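Local coordinates for NH(3)-dependent NAD(+) synthetase (Francisella tularensis subsp. holarctica LVS, PDB 3FIU), which belongs to the NAD synthase family of the HUP clan, alpha/beta proteins, and here holds adenosine monophosphate and pyrophosphate, at residues 141-146 against 162-167. Residues are numbered along the deposited sequence; the frame is centred on the assembly and turned at random.
Sequences GTDNAC and DILPLV. With AMP (adenosine monophosphate), chain G.
Gly141 opens the contact with its backbone N, which donates to Ile163 O (2.8 Å) almost head-on to the carbonyl, while its bare CA lies 3.5 Å from Leu164 CD2 and its O faces Pro165 CD. A water links the two segments further: it donates to Gly141 O and Asp143 O and accepts from Leu166 N at 2.9 Å, satisfying three backbone groups where the type I turn Leu164–Val167 bends past. Thr142 turns its side chain from the turn to the nucleotide; with chi1 65°, OG1 approaches AMP O3' at 2.5 Å, and CG2 packs by the ribose hydroxyls. The methyl CD1 of Leu166 lies against Thr142 O. Asp143 OD2 comes within 3.7 Å of Leu164 CD2, and Asp143 O takes a bent CA-H...O contact from Val167 CA. A straighter one runs from Asn144 CA to Leu166 O (3.3 Å); the Asn144 side chain N-caps helix 145-150 through OD1 to Glu147 N, while ND2 reaches Asp41, a magnesium ligand. Ala145 CB rests 3.3 Å from Val167 O. The pair thus joins the segment following strand 137-139 to the loop before helix 171-180, with Leu166 against helix 40-51, Ile163 and Pro165 against helix 9-25, Ala145 on helix 210-218, and Leu164 and Val167 meeting the second subunit.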
# COMPACT_ATOMS: atom_id res chain seq x y z
N GLY A 141 11.64 3.99 -0.11
CA GLY A 141 10.91 4.49 -1.27
C GLY A 141 11.71 5.60 -1.95
O GLY A 141 12.43 6.33 -1.29
N THR A 142 11.60 5.69 -3.27
CA THR A 142 12.53 6.53 -4.05
C THR A 142 11.90 7.83 -4.58
O THR A 142 12.56 8.57 -5.30
CB THR A 142 13.10 5.77 -5.25
OG1 THR A 142 12.04 5.48 -6.15
CG2 THR A 142 13.82 4.46 -4.80
N ASP A 143 10.63 8.06 -4.24
CA ASP A 143 9.88 9.28 -4.68
C ASP A 143 10.68 10.56 -4.40
O ASP A 143 11.16 10.76 -3.27
CB ASP A 143 8.51 9.37 -4.00
CG ASP A 143 7.72 8.07 -4.11
OD1 ASP A 143 6.78 8.01 -4.94
OD2 ASP A 143 8.05 7.08 -3.41
N ASN A 144 10.85 11.39 -5.42
CA ASN A 144 11.49 12.70 -5.25
C ASN A 144 10.36 13.75 -5.19
O ASN A 144 9.17 13.39 -5.35
CB ASN A 144 12.49 13.00 -6.38
CG ASN A 144 11.85 12.96 -7.76
OD1 ASN A 144 10.83 13.60 -7.99
ND2 ASN A 144 12.44 12.20 -8.69
N ALA A 145 10.69 15.03 -4.94
CA ALA A 145 9.64 16.06 -4.78
C ALA A 145 8.77 16.23 -6.01
O ALA A 145 7.56 16.53 -5.87
CB ALA A 145 10.22 17.40 -4.33
N CYS A 146 9.35 16.02 -7.20
CA CYS A 146 8.58 16.12 -8.47
C CYS A 146 7.52 15.02 -8.60
O CYS A 146 6.33 15.31 -8.83
CB CYS A 146 9.48 16.09 -9.69
SG CYS A 146 10.78 17.37 -9.70
N ASP A 162 8.63 2.54 3.67
CA ASP A 162 8.76 2.85 5.09
C ASP A 162 9.42 4.20 5.29
O ASP A 162 9.19 4.86 6.30
CB ASP A 162 9.57 1.77 5.80
CG ASP A 162 8.91 0.41 5.75
OD1 ASP A 162 7.65 0.35 5.73
OD2 ASP A 162 9.64 -0.61 5.75
N ILE A 163 10.25 4.60 4.31
CA ILE A 163 11.09 5.78 4.48
C ILE A 163 11.38 6.36 3.11
O ILE A 163 11.65 5.61 2.15
CB ILE A 163 12.40 5.43 5.27
CG1 ILE A 163 13.18 6.70 5.61
CG2 ILE A 163 13.28 4.41 4.50
CD1 ILE A 163 14.18 6.48 6.80
N LEU A 164 11.30 7.69 3.02
CA LEU A 164 11.42 8.42 1.76
C LEU A 164 12.53 9.48 1.85
O LEU A 164 12.26 10.67 2.11
CB LEU A 164 10.06 9.06 1.37
CG LEU A 164 8.81 8.17 1.16
CD1 LEU A 164 7.58 9.01 0.75
CD2 LEU A 164 9.04 7.08 0.12
N PRO A 165 13.78 9.08 1.62
CA PRO A 165 14.89 10.05 1.73
C PRO A 165 14.93 11.14 0.66
O PRO A 165 15.56 12.17 0.89
CB PRO A 165 16.15 9.17 1.64
CG PRO A 165 15.72 7.97 0.81
CD PRO A 165 14.25 7.72 1.23
N LEU A 166 14.32 10.93 -0.51
CA LEU A 166 14.48 11.86 -1.62
C LEU A 166 13.30 12.82 -1.79
O LEU A 166 13.30 13.66 -2.69
CB LEU A 166 14.72 11.12 -2.96
CG LEU A 166 15.85 10.07 -2.95
CD1 LEU A 166 15.98 9.48 -4.35
CD2 LEU A 166 17.17 10.64 -2.50
N VAL A 167 12.29 12.69 -0.93
CA VAL A 167 10.98 13.28 -1.24
C VAL A 167 10.98 14.82 -1.16
O VAL A 167 10.10 15.46 -1.72
CB VAL A 167 9.87 12.61 -0.36
CG1 VAL A 167 9.93 13.15 1.09
CG2 VAL A 167 8.46 12.73 -1.00
P AMP G . 9.75 5.18 -11.64
O1P AMP G . 9.85 6.48 -10.86
O2P AMP G . 8.30 4.78 -11.92
O3P AMP G . 10.64 4.99 -12.82
O5' AMP G . 10.17 4.00 -10.60
C5' AMP G . 9.70 4.08 -9.23
C4' AMP G . 10.47 3.06 -8.41
O4' AMP G . 9.99 1.73 -8.64
C3' AMP G . 11.95 2.97 -8.78
O3' AMP G . 12.64 4.03 -8.15
C2' AMP G . 12.32 1.60 -8.22
O2' AMP G . 12.62 1.68 -6.81
C1' AMP G . 11.05 0.79 -8.45
N9 AMP G . 11.19 0.04 -9.72
C8 AMP G . 10.69 0.37 -10.94
N7 AMP G . 11.03 -0.55 -11.88
C5 AMP G . 11.79 -1.47 -11.25
C6 AMP G . 12.46 -2.72 -11.66
N6 AMP G . 12.43 -3.13 -12.95
N1 AMP G . 13.11 -3.39 -10.68
C2 AMP G . 13.18 -2.99 -9.40
N3 AMP G . 12.57 -1.86 -8.94
C4 AMP G . 11.88 -1.10 -9.83
O HOH W 1 12.27 9.05 -1.35